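Local atomic coordinates of exoenzyme S (Pseudomonas aeruginosa, PDB entry 1HE9), a protein that acts as a bifunctional type III secreted toxin, ADP-ribosylating host proteins and, through the helical domain described here, stimulating GTP hydrolysis by host GTPases. Residues 73-78 / 110-115; 50-55 / 69-74; 14-19 / 45-50; 57-62 / 124-129. One frame throughout, in Å; residues are numbered along the deposited sequence.

Interaction 1: residues 73-78 / 110-115; sequences RSIGGI and HQVMSE
A two-pronged salt bridge beside a small apolar touch ties the beta hairpin that follows helix 61-72 to the long helix 101-130 of this helical GTPase-activating domain. The hairpin consists of strands 74-75 and 78-79 joined by a type I' turn from Ile75 to Ile78, and Arg73 is the residue at which the chain leaves the preceding helix. The arginine reaches across with its CG anti to the backbone N (chi1 177°) and a bend at chi3, and meets Glu115 end-on. NH1 of Arg73 lies 2.7 Å from OE2 of Glu115, and NH2 of Arg73 lies 2.9 Å from OE1 of Glu115. Both acceptors sit close to the guanidinium plane, yet the two flat groups are twisted 38° apart: OE1 is approached through its syn lone pair, whereas OE2 is met from above the carboxylate plane. Two bonds fix the rotation of the carboxylate, and the nearby positive charge would be expected to favour its ionised form. Next to the bridge, CD1 of Ile75 reaches CG2 of Val112 at 4.3 Å; the same isoleucine also rests on Ile105 and Leu109, so the hairpin packs against earlier turns of the helix too. One turn back, Gln111 steadies the glutamate within its own helix: its NE2 donates to Glu115 OE2 at 3.1 Å, on the face of the carboxylate opposite Arg73 NH1.

Interaction 2: residues 50-55 / 69-74; sequences ALAGIR and RLLERS
Leu51 begins the contact by turning its side chain onto the neighbouring helix, where its CB lies 3.7 Å from CG of Leu71 and its CD1 reaches CB of Leu70 at 3.9 Å; the side chains of Leu51 and Leu70 run nearly perpendicular. Next along, Ala52 offers little side chain, which lets Leu71 come in close to the backbone: CD1 of Leu71 is 3.5 Å from Ala52 N, and 4.0 Å from Ala52 CB. With its CG anti to the carbonyl carbon (chi1 -85°), Leu71 lies against both residues, its CG over Leu51 and its CD1 over Ala52. Helices 43-57 and 61-72 are consecutive and run roughly antiparallel, forming an alpha-alpha hairpin with a short connection; Leu119 of helix 101-130 packs on Leu51 from a third helix, while Val4 of the second subunit touches Ala52. A turn after Leu51, Arg55 has its CG anti to the backbone N (chi1 176°), which sends the chain toward the other helix before it bends at chi3. NH1 of Arg55 passes 3.9 Å from CD1 of Leu71. The Arg55 guanidinium then presents an edge to Glu72, forming a long salt bridge of 4.0 Å between Arg55 NH2 and Glu72 OE2, with the two planar groups 68° apart.

Interaction 3: residues 14-19 / 45-50; sequences KGLDKA and RSLSTA
Close antiparallel packing of two helices, made possible by small residues, brings the end of helix 9-17 against helix 43-57 in the interior of the helical domain. Gly15 and Ser46 approach to 4.9 Å between their CA atoms. The glycine has no side chain to hold the backbones apart, and the space beside its CA is taken by Ala50, whose CB lies 3.9 Å away. On the same helix Ser46 sets its CB 3.7 Å from the carbonyl O of Gly15, and Lys18 lays its own CB against that serine before its chain runs off to the surface. Leu16 starts out pointing from the partner helix, but its chain turns back far enough for CD1 to touch CB of Ala50 at 3.5 Å. With its CG anti to the backbone N (chi1 173°), Leu47 brings its CD1 to within 4.0 Å of that same CD1 of Leu16. Further along, Ala19 continues the apolar seam, its CB meeting CB of Leu47 at 3.9 Å. Met113 of helix 101-130 packs on both Leu47 and Ala19, so a third helix closes the seam. Arg45, which binds GDP in a complex of this protein though no nucleotide is present here, directly precedes Ser46. No hydrogen bond spans the two segments, and the OG of Ser46 bonds to the carbonyl O of Gly42, just ahead of helix 43-57. The contact therefore rests on close fit and van der Waals packing rather than on directional polar bonds.

Interaction 4: residues 57-62 / 124-129; sequences GSQVEE and ESEVSR
Glu126 holds its CG anti to the backbone N (chi1 170°) and its chain straight beyond, carrying the carboxylate out to the connection between helices 43-57 and 61-72; there Ser58, with OG likewise anti to its own N (chi1 164°), turns the hydroxyl to meet it. The OG of Ser58 donates to OE2 of Glu126 at 2.7 Å. The other oxygen, OE1, accepts the backbone N-H of Gln59 at 2.7 Å in a nearly straight bond (169°). Each oxygen accepts through its syn lone pair, so two successive residues hold the carboxylate and fix its rotation. A water also lies near this group, 2.7 Å from OE1 of Glu126 and 3.1 Å from the carbonyl O of Gly57. The carboxylate is buried, and the two donors from Ser58 and Gln59 would be expected to stabilise its negative charge. Val60 lies alongside the glutamate, pointing the other way, its CG2 3.5 Å from OE2 of Glu126. One turn further along the helix, Arg129 bends at chi3 and brings its guanidinium to Gln59, its edge toward the amide oxygen, with Arg129 NH1 3.7 Å from Gln59 OE1. Leu9 of helix 9-17 also packs against Glu126. Ser58 OG serves twice, for besides donating to the glutamate it accepts the backbone N-H of Val60 at 3.0 Å. This internal bond defines an ST turn, here leading into helix 61-72, for which Val60 occupies the N-cap position.

From the N terminus, interaction 3 comes first, closing the loop between helices 9-17 and 43-57. Interaction 2 opens where it ends, the two sharing Ala50, and closes the shorter loop to helix 61-72. Interaction 4 starts within that second loop and reaches to the far part of helix 101-130, so interactions 2 and 4 cross. Interaction 1 opens where interaction 2 ends, with Arg73 and Ser74 in common, and lies wholly within the span of interaction 4, bringing the hairpin onto an earlier part of the same long helix. Interactions 1 and 3 also touch through Met113 and Leu47, whereas interaction 4 stands apart, about 22 Å from interaction 1 between centres.

Interaction 1: residues 73-78 / 110-115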
loop_
_atom_site.group_PDB
_atom_site.type_symbol
_atom_site.label_atom_id
_atom_site.label_comp_id
_atom_site.label_asym_id
_atom_site.label_seq_id
_atom_site.Cartn_x
_atom_site.Cartn_y
_atom_site.Cartn_z
ATOM N N ARG A 73 6.056 -15.947 -13.491
ATOM C CA ARG A 73 7.155 -16.619 -14.190
ATOM C C ARG A 73 7.750 -17.726 -13.338
ATOM O O ARG A 73 8.029 -17.516 -12.175
ATOM C CB ARG A 73 8.241 -15.621 -14.530
ATOM C CG ARG A 73 9.421 -16.265 -15.182
ATOM C CD ARG A 73 10.213 -15.245 -15.893
ATOM N NE ARG A 73 9.433 -14.383 -16.770
ATOM C CZ ARG A 73 9.954 -13.288 -17.289
ATOM N NH1 ARG A 73 11.217 -13.025 -16.973
ATOM N NH2 ARG A 73 9.235 -12.470 -18.061
ATOM N N SER A 74 7.928 -18.919 -13.883
ATOM C CA SER A 74 8.453 -20.012 -13.060
ATOM C C SER A 74 9.955 -19.898 -12.990
ATOM O O SER A 74 10.637 -19.664 -13.992
ATOM C CB SER A 74 8.065 -21.366 -13.656
ATOM O OG SER A 74 8.461 -21.309 -15.012
ATOM N N ILE A 75 10.429 -20.038 -11.758
ATOM C CA ILE A 75 11.833 -19.989 -11.356
ATOM C C ILE A 75 12.077 -21.424 -10.893
ATOM O O ILE A 75 11.631 -21.840 -9.794
ATOM C CB ILE A 75 12.022 -19.015 -10.137
ATOM C CG1 ILE A 75 11.508 -17.593 -10.512
ATOM C CG2 ILE A 75 13.462 -19.087 -9.624
ATOM C CD1 ILE A 75 12.007 -17.053 -11.862
ATOM N N GLY A 76 12.758 -22.183 -11.755
ATOM C CA GLY A 76 13.012 -23.590 -11.479
ATOM C C GLY A 76 11.702 -24.361 -11.319
ATOM O O GLY A 76 11.497 -25.112 -10.350
ATOM N N GLY A 77 10.788 -24.138 -12.257
ATOM C CA GLY A 77 9.502 -24.803 -12.191
ATOM C C GLY A 77 8.477 -24.191 -11.237
ATOM O O GLY A 77 7.285 -24.428 -11.410
ATOM N N ILE A 78 8.912 -23.456 -10.211
ATOM C CA ILE A 78 7.992 -22.791 -9.278
ATOM C C ILE A 78 7.924 -21.286 -9.604
ATOM O O ILE A 78 8.934 -20.656 -9.918
ATOM C CB ILE A 78 8.462 -22.952 -7.846
ATOM C CG1 ILE A 78 8.378 -24.411 -7.460
ATOM C CG2 ILE A 78 7.565 -22.259 -6.911
ATOM C CD1 ILE A 78 9.138 -24.714 -6.177
ATOM N N HIS A 110 18.216 -13.572 -12.617
ATOM C CA HIS A 110 18.981 -12.458 -13.173
ATOM C C HIS A 110 18.124 -11.801 -14.263
ATOM O O HIS A 110 18.071 -10.588 -14.387
ATOM C CB HIS A 110 20.324 -12.920 -13.824
ATOM C CG HIS A 110 21.372 -13.490 -12.870
ATOM N ND1 HIS A 110 22.525 -14.056 -13.326
ATOM C CD2 HIS A 110 21.395 -13.562 -11.516
ATOM C CE1 HIS A 110 23.249 -14.474 -12.278
ATOM N NE2 HIS A 110 22.586 -14.185 -11.187
ATOM N N GLN A 111 17.481 -12.613 -15.092
ATOM C CA GLN A 111 16.656 -12.095 -16.196
ATOM C C GLN A 111 15.486 -11.256 -15.604
ATOM O O GLN A 111 15.140 -10.203 -16.097
ATOM C CB GLN A 111 16.138 -13.295 -17.023
ATOM C CG GLN A 111 15.183 -12.937 -18.190
ATOM C CD GLN A 111 15.801 -11.847 -19.015
ATOM O OE1 GLN A 111 17.027 -11.758 -19.044
ATOM N NE2 GLN A 111 14.988 -10.993 -19.663
ATOM N N VAL A 112 14.893 -11.724 -14.518
ATOM C CA VAL A 112 13.812 -10.988 -13.884
ATOM C C VAL A 112 14.261 -9.583 -13.507
ATOM O O VAL A 112 13.592 -8.608 -13.855
ATOM C CB VAL A 112 13.316 -11.710 -12.633
ATOM C CG1 VAL A 112 12.503 -10.749 -11.770
ATOM C CG2 VAL A 112 12.513 -12.932 -13.050
HETATM N N MSE A 113 15.424 -9.491 -12.867
HETATM C CA MSE A 113 15.951 -8.222 -12.419
HETATM C C MSE A 113 16.216 -7.261 -13.536
HETATM O O MSE A 113 16.034 -6.056 -13.348
HETATM C CB MSE A 113 17.186 -8.437 -11.552
HETATM C CG MSE A 113 16.851 -9.178 -10.267
HETATM SE SE MSE A 113 15.274 -8.496 -9.244
HETATM C CE MSE A 113 15.971 -6.816 -8.518
ATOM N N SER A 114 16.633 -7.740 -14.704
ATOM C CA SER A 114 16.826 -6.774 -15.805
ATOM C C SER A 114 15.476 -6.265 -16.376
ATOM O O SER A 114 15.354 -5.128 -16.821
ATOM C CB SER A 114 17.690 -7.362 -16.903
ATOM O OG SER A 114 17.181 -8.613 -17.245
ATOM N N GLU A 115 14.462 -7.114 -16.374
ATOM C CA GLU A 115 13.135 -6.670 -16.774
ATOM C C GLU A 115 12.628 -5.714 -15.638
ATOM O O GLU A 115 12.018 -4.670 -15.921
ATOM C CB GLU A 115 12.238 -7.891 -16.924
ATOM C CG GLU A 115 12.422 -8.621 -18.285
ATOM C CD GLU A 115 11.590 -9.891 -18.388
ATOM O OE1 GLU A 115 10.345 -9.821 -18.428
ATOM O OE2 GLU A 115 12.177 -10.990 -18.409
#

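Interaction 2: residues 50-55 / 69-74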
loop_
_atom_site.group_PDB
_atom_site.type_symbol
_atom_site.label_atom_id
_atom_site.label_comp_id
_atom_site.label_asym_id
_atom_site.label_seq_id
_atom_site.Cartn_x
_atom_site.Cartn_y
_atom_site.Cartn_z
ATOM N N ALA A 50 6.798 -6.317 -3.820
ATOM C CA ALA A 50 6.814 -5.113 -4.623
ATOM C C ALA A 50 6.029 -5.310 -5.916
ATOM O O ALA A 50 5.206 -4.467 -6.258
ATOM C CB ALA A 50 8.234 -4.721 -4.946
ATOM N N LEU A 51 6.302 -6.400 -6.644
ATOM C CA LEU A 51 5.605 -6.676 -7.914
ATOM C C LEU A 51 4.114 -6.813 -7.682
ATOM O O LEU A 51 3.321 -6.297 -8.473
ATOM C CB LEU A 51 6.139 -7.941 -8.617
ATOM C CG LEU A 51 7.620 -7.967 -8.983
ATOM C CD1 LEU A 51 8.071 -9.361 -9.400
ATOM C CD2 LEU A 51 7.851 -7.004 -10.048
ATOM N N ALA A 52 3.706 -7.498 -6.616
ATOM C CA ALA A 52 2.265 -7.566 -6.324
ATOM C C ALA A 52 1.708 -6.126 -6.117
ATOM O O ALA A 52 0.600 -5.838 -6.556
ATOM C CB ALA A 52 2.020 -8.386 -5.102
ATOM N N GLY A 53 2.481 -5.206 -5.523
ATOM C CA GLY A 53 1.982 -3.841 -5.304
ATOM C C GLY A 53 1.869 -3.064 -6.615
ATOM O O GLY A 53 0.967 -2.235 -6.844
ATOM N N ILE A 54 2.819 -3.291 -7.501
ATOM C CA ILE A 54 2.689 -2.651 -8.785
ATOM C C ILE A 54 1.493 -3.253 -9.522
ATOM O O ILE A 54 0.705 -2.526 -10.099
ATOM C CB ILE A 54 3.960 -2.816 -9.618
ATOM C CG1 ILE A 54 5.117 -2.068 -8.890
ATOM C CG2 ILE A 54 3.703 -2.301 -11.038
ATOM C CD1 ILE A 54 6.587 -2.398 -9.291
ATOM N N ARG A 55 1.323 -4.567 -9.478
ATOM C CA ARG A 55 0.206 -5.196 -10.193
ATOM C C ARG A 55 -1.158 -4.710 -9.724
ATOM O O ARG A 55 -2.051 -4.548 -10.545
ATOM C CB ARG A 55 0.291 -6.702 -10.043
ATOM C CG ARG A 55 -0.891 -7.530 -10.672
ATOM C CD ARG A 55 -0.910 -8.925 -10.035
ATOM N NE ARG A 55 -1.098 -9.896 -11.117
ATOM C CZ ARG A 55 -0.850 -11.215 -11.104
ATOM N NH1 ARG A 55 -0.370 -11.822 -10.011
ATOM N NH2 ARG A 55 -1.103 -11.946 -12.214
ATOM N N ARG A 69 3.219 -10.817 -15.161
ATOM C CA ARG A 69 4.038 -11.804 -15.878
ATOM C C ARG A 69 5.192 -12.204 -14.921
ATOM O O ARG A 69 5.367 -13.362 -14.612
ATOM C CB ARG A 69 4.668 -11.208 -17.134
ATOM C CG ARG A 69 3.757 -10.829 -18.256
ATOM C CD ARG A 69 4.492 -10.802 -19.663
ATOM N NE ARG A 69 3.416 -10.912 -20.662
ATOM C CZ ARG A 69 2.924 -9.931 -21.434
ATOM N NH1 ARG A 69 1.898 -10.180 -22.266
ATOM N NH2 ARG A 69 3.476 -8.718 -21.443
ATOM N N LEU A 70 5.952 -11.240 -14.422
ATOM C CA LEU A 70 7.046 -11.540 -13.524
ATOM C C LEU A 70 6.661 -12.313 -12.271
ATOM O O LEU A 70 7.399 -13.188 -11.854
ATOM C CB LEU A 70 7.704 -10.250 -13.161
ATOM C CG LEU A 70 8.876 -9.672 -13.920
ATOM C CD1 LEU A 70 9.171 -10.388 -15.203
ATOM C CD2 LEU A 70 8.651 -8.251 -14.053
ATOM N N LEU A 71 5.519 -12.042 -11.655
ATOM C CA LEU A 71 5.160 -12.824 -10.447
ATOM C C LEU A 71 4.799 -14.269 -10.764
ATOM O O LEU A 71 4.921 -15.165 -9.949
ATOM C CB LEU A 71 3.956 -12.211 -9.737
ATOM C CG LEU A 71 4.240 -11.090 -8.763
ATOM C CD1 LEU A 71 2.942 -10.342 -8.481
ATOM C CD2 LEU A 71 4.887 -11.675 -7.519
ATOM N N GLU A 72 4.283 -14.478 -11.956
ATOM C CA GLU A 72 3.877 -15.806 -12.358
ATOM C C GLU A 72 4.982 -16.599 -13.041
ATOM O O GLU A 72 4.834 -17.791 -13.188
ATOM C CB GLU A 72 2.686 -15.736 -13.321
ATOM C CG GLU A 72 1.420 -15.182 -12.734
ATOM C CD GLU A 72 0.690 -16.143 -11.821
ATOM O OE1 GLU A 72 1.025 -17.339 -11.725
ATOM O OE2 GLU A 72 -0.266 -15.688 -11.189
ATOM N N ARG A 73 6.056 -15.947 -13.491
ATOM C CA ARG A 73 7.155 -16.619 -14.190
ATOM C C ARG A 73 7.750 -17.726 -13.338
ATOM O O ARG A 73 8.029 -17.516 -12.175
ATOM C CB ARG A 73 8.241 -15.621 -14.530
ATOM C CG ARG A 73 9.421 -16.265 -15.182
ATOM C CD ARG A 73 10.213 -15.245 -15.893
ATOM N NE ARG A 73 9.433 -14.383 -16.770
ATOM C CZ ARG A 73 9.954 -13.288 -17.289
ATOM N NH1 ARG A 73 11.217 -13.025 -16.973
ATOM N NH2 ARG A 73 9.235 -12.470 -18.061
ATOM N N SER A 74 7.928 -18.919 -13.883
ATOM C CA SER A 74 8.453 -20.012 -13.060
ATOM C C SER A 74 9.955 -19.898 -12.990
ATOM O O SER A 74 10.637 -19.664 -13.992
ATOM C CB SER A 74 8.065 -21.366 -13.656
ATOM O OG SER A 74 8.461 -21.309 -15.012
#

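Interaction 3: residues 14-19 / 45-50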
loop_
_atom_site.group_PDB
_atom_site.type_symbol
_atom_site.label_atom_id
_atom_site.label_comp_id
_atom_site.label_asym_id
_atom_site.label_seq_id
_atom_site.Cartn_x
_atom_site.Cartn_y
_atom_site.Cartn_z
ATOM N N LYS A 14 10.840 0.752 -2.936
ATOM C CA LYS A 14 11.776 0.359 -1.890
ATOM C C LYS A 14 11.889 -1.177 -1.875
ATOM O O LYS A 14 12.957 -1.748 -1.568
ATOM C CB LYS A 14 11.351 1.018 -0.547
ATOM C CG LYS A 14 11.268 2.605 -0.687
ATOM C CD LYS A 14 11.089 3.419 0.647
ATOM C CE LYS A 14 9.650 3.378 1.356
ATOM N NZ LYS A 14 9.566 4.093 2.725
ATOM N N GLY A 15 10.803 -1.845 -2.273
ATOM C CA GLY A 15 10.826 -3.304 -2.378
ATOM C C GLY A 15 11.773 -3.754 -3.488
ATOM O O GLY A 15 12.610 -4.645 -3.297
ATOM N N LEU A 16 11.632 -3.123 -4.646
ATOM C CA LEU A 16 12.485 -3.385 -5.782
ATOM C C LEU A 16 13.940 -3.141 -5.251
ATOM O O LEU A 16 14.834 -3.992 -5.375
ATOM C CB LEU A 16 12.054 -2.426 -6.903
ATOM C CG LEU A 16 11.168 -3.036 -8.003
ATOM C CD1 LEU A 16 10.410 -4.283 -7.590
ATOM C CD2 LEU A 16 10.302 -2.020 -8.506
ATOM N N ASP A 17 14.178 -2.016 -4.583
ATOM C CA ASP A 17 15.528 -1.786 -4.062
ATOM C C ASP A 17 16.049 -2.892 -3.188
ATOM O O ASP A 17 17.165 -3.299 -3.364
ATOM C CB ASP A 17 15.630 -0.531 -3.236
ATOM C CG ASP A 17 15.448 0.713 -4.046
ATOM O OD1 ASP A 17 15.590 0.706 -5.330
ATOM O OD2 ASP A 17 15.168 1.706 -3.326
ATOM N N LYS A 18 15.266 -3.370 -2.235
ATOM C CA LYS A 18 15.740 -4.428 -1.359
ATOM C C LYS A 18 15.969 -5.760 -2.048
ATOM O O LYS A 18 16.348 -6.726 -1.390
ATOM C CB LYS A 18 14.740 -4.648 -0.242
ATOM C CG LYS A 18 14.620 -3.458 0.702
ATOM C CD LYS A 18 13.469 -3.650 1.736
ATOM C CE LYS A 18 13.855 -3.166 3.183
ATOM N NZ LYS A 18 14.307 -1.726 3.332
ATOM N N ALA A 19 15.722 -5.808 -3.352
ATOM C CA ALA A 19 15.846 -7.025 -4.128
ATOM C C ALA A 19 17.097 -7.026 -4.986
ATOM O O ALA A 19 17.364 -8.017 -5.659
ATOM C CB ALA A 19 14.610 -7.174 -5.029
ATOM N N ARG A 45 11.350 -12.150 -0.991
ATOM C CA ARG A 45 10.032 -11.699 -0.524
ATOM C C ARG A 45 9.739 -10.255 -0.898
ATOM O O ARG A 45 8.605 -9.907 -1.247
ATOM C CB ARG A 45 9.867 -11.874 0.994
ATOM C CG ARG A 45 8.411 -11.611 1.459
ATOM C CD ARG A 45 8.057 -12.036 2.932
ATOM N NE ARG A 45 6.608 -11.868 3.188
ATOM C CZ ARG A 45 6.041 -10.967 4.003
ATOM N NH1 ARG A 45 4.702 -10.929 4.112
ATOM N NH2 ARG A 45 6.795 -10.125 4.725
ATOM N N SER A 46 10.771 -9.423 -0.841
ATOM C CA SER A 46 10.619 -8.022 -1.172
ATOM C C SER A 46 10.270 -7.800 -2.637
ATOM O O SER A 46 9.501 -6.897 -2.972
ATOM C CB SER A 46 11.900 -7.256 -0.826
ATOM O OG SER A 46 12.278 -7.537 0.509
ATOM N N LEU A 47 10.819 -8.647 -3.498
ATOM C CA LEU A 47 10.606 -8.542 -4.928
ATOM C C LEU A 47 9.144 -8.842 -5.253
ATOM O O LEU A 47 8.443 -8.049 -5.887
ATOM C CB LEU A 47 11.565 -9.512 -5.666
ATOM C CG LEU A 47 11.312 -9.608 -7.180
ATOM C CD1 LEU A 47 11.358 -8.158 -7.801
ATOM C CD2 LEU A 47 12.326 -10.572 -7.847
ATOM N N SER A 48 8.666 -9.960 -4.729
ATOM C CA SER A 48 7.320 -10.398 -5.043
ATOM C C SER A 48 6.285 -9.499 -4.405
ATOM O O SER A 48 5.235 -9.212 -4.974
ATOM C CB SER A 48 7.150 -11.866 -4.650
ATOM O OG SER A 48 7.411 -11.977 -3.278
ATOM N N THR A 49 6.612 -8.972 -3.244
ATOM C CA THR A 49 5.693 -8.069 -2.571
ATOM C C THR A 49 5.643 -6.775 -3.379
ATOM O O THR A 49 4.581 -6.224 -3.649
ATOM C CB THR A 49 6.208 -7.863 -1.147
ATOM O OG1 THR A 49 5.482 -8.727 -0.251
ATOM C CG2 THR A 49 6.136 -6.418 -0.732
ATOM N N ALA A 50 6.798 -6.317 -3.820
ATOM C CA ALA A 50 6.814 -5.113 -4.623
ATOM C C ALA A 50 6.029 -5.310 -5.916
ATOM O O ALA A 50 5.206 -4.467 -6.258
ATOM C CB ALA A 50 8.234 -4.721 -4.946
#

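Interaction 4: residues 57-62 / 124-129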
loop_
_atom_site.group_PDB
_atom_site.type_symbol
_atom_site.label_atom_id
_atom_site.label_comp_id
_atom_site.label_asym_id
_atom_site.label_seq_id
_atom_site.Cartn_x
_atom_site.Cartn_y
_atom_site.Cartn_z
ATOM N N GLY A 57 -1.605 -1.745 -7.663
ATOM C CA GLY A 57 -1.698 -0.305 -7.588
ATOM C C GLY A 57 -1.332 0.596 -8.734
ATOM O O GLY A 57 -1.545 1.807 -8.605
ATOM N N SER A 58 -0.860 0.067 -9.851
ATOM C CA SER A 58 -0.498 0.975 -10.900
ATOM C C SER A 58 -1.686 1.315 -11.789
ATOM O O SER A 58 -2.632 0.526 -11.946
ATOM C CB SER A 58 0.687 0.385 -11.683
ATOM O OG SER A 58 0.905 1.014 -12.949
ATOM N N GLN A 59 -1.660 2.504 -12.367
ATOM C CA GLN A 59 -2.748 2.869 -13.244
ATOM C C GLN A 59 -2.287 2.719 -14.701
ATOM O O GLN A 59 -3.026 3.068 -15.624
ATOM C CB GLN A 59 -3.193 4.312 -12.982
ATOM C CG GLN A 59 -3.904 4.570 -11.623
ATOM C CD GLN A 59 -4.187 6.064 -11.437
ATOM O OE1 GLN A 59 -3.382 6.791 -10.842
ATOM N NE2 GLN A 59 -5.303 6.536 -12.010
ATOM N N VAL A 60 -1.065 2.232 -14.908
ATOM C CA VAL A 60 -0.553 2.035 -16.253
ATOM C C VAL A 60 -0.690 0.554 -16.542
ATOM O O VAL A 60 -0.019 -0.269 -15.933
ATOM C CB VAL A 60 0.927 2.487 -16.362
ATOM C CG1 VAL A 60 1.424 2.316 -17.811
ATOM C CG2 VAL A 60 1.043 3.979 -15.906
ATOM N N GLU A 61 -1.591 0.212 -17.447
ATOM C CA GLU A 61 -1.836 -1.180 -17.813
ATOM C C GLU A 61 -0.584 -2.019 -18.179
ATOM O O GLU A 61 -0.497 -3.189 -17.891
ATOM C CB GLU A 61 -2.842 -1.177 -18.972
ATOM C CG GLU A 61 -3.293 -2.524 -19.474
ATOM C CD GLU A 61 -4.109 -2.373 -20.750
ATOM O OE1 GLU A 61 -4.349 -3.381 -21.423
ATOM O OE2 GLU A 61 -4.508 -1.243 -21.106
ATOM N N GLU A 62 0.387 -1.428 -18.854
ATOM C CA GLU A 62 1.584 -2.181 -19.228
ATOM C C GLU A 62 2.355 -2.569 -17.981
ATOM O O GLU A 62 2.892 -3.683 -17.904
ATOM C CB GLU A 62 2.468 -1.372 -20.187
ATOM C CG GLU A 62 3.850 -1.986 -20.463
ATOM C CD GLU A 62 3.817 -3.386 -21.132
ATOM O OE1 GLU A 62 4.925 -3.942 -21.478
ATOM O OE2 GLU A 62 2.681 -3.918 -21.302
ATOM N N GLU A 124 8.674 4.582 -11.474
ATOM C CA GLU A 124 9.193 5.781 -10.886
ATOM C C GLU A 124 8.519 6.981 -11.482
ATOM O O GLU A 124 8.116 7.873 -10.743
ATOM C CB GLU A 124 10.696 5.877 -11.074
ATOM C CG GLU A 124 11.520 5.033 -10.076
ATOM C CD GLU A 124 12.995 5.338 -10.235
ATOM O OE1 GLU A 124 13.273 6.265 -10.996
ATOM O OE2 GLU A 124 13.879 4.695 -9.649
ATOM N N SER A 125 8.329 7.005 -12.788
ATOM C CA SER A 125 7.756 8.192 -13.295
ATOM C C SER A 125 6.276 8.302 -13.045
ATOM O O SER A 125 5.769 9.406 -13.095
ATOM C CB SER A 125 8.160 8.403 -14.754
ATOM O OG SER A 125 7.480 7.553 -15.650
ATOM N N GLU A 126 5.575 7.195 -12.796
ATOM C CA GLU A 126 4.158 7.277 -12.425
ATOM C C GLU A 126 4.145 7.797 -10.976
ATOM O O GLU A 126 3.367 8.632 -10.609
ATOM C CB GLU A 126 3.498 5.894 -12.450
ATOM C CG GLU A 126 2.082 5.832 -11.848
ATOM C CD GLU A 126 1.352 4.477 -12.084
ATOM O OE1 GLU A 126 0.124 4.398 -11.819
ATOM O OE2 GLU A 126 1.999 3.491 -12.524
ATOM N N VAL A 127 4.988 7.277 -10.111
ATOM C CA VAL A 127 4.981 7.808 -8.756
ATOM C C VAL A 127 5.291 9.322 -8.757
ATOM O O VAL A 127 4.721 10.106 -8.005
ATOM C CB VAL A 127 6.042 7.137 -7.920
ATOM C CG1 VAL A 127 6.329 7.951 -6.712
ATOM C CG2 VAL A 127 5.581 5.771 -7.536
ATOM N N SER A 128 6.188 9.763 -9.613
ATOM C CA SER A 128 6.458 11.161 -9.548
ATOM C C SER A 128 5.336 11.965 -10.235
ATOM O O SER A 128 5.086 13.083 -9.842
ATOM C CB SER A 128 7.890 11.456 -10.060
ATOM O OG SER A 128 7.892 11.569 -11.446
ATOM N N ARG A 129 4.629 11.393 -11.211
ATOM C CA ARG A 129 3.527 12.091 -11.905
ATOM C C ARG A 129 2.350 12.231 -10.917
ATOM O O ARG A 129 1.753 13.299 -10.768
ATOM C CB ARG A 129 3.078 11.246 -13.113
ATOM C CG ARG A 129 2.118 11.846 -14.159
ATOM C CD ARG A 129 1.322 10.699 -14.922
ATOM N NE ARG A 129 0.153 10.232 -14.131
ATOM C CZ ARG A 129 -0.369 8.987 -14.079
ATOM N NH1 ARG A 129 -1.432 8.751 -13.287
ATOM N NH2 ARG A 129 0.143 7.976 -14.794
HETATM O O HOH W 1 -1.174 4.744 -9.500
#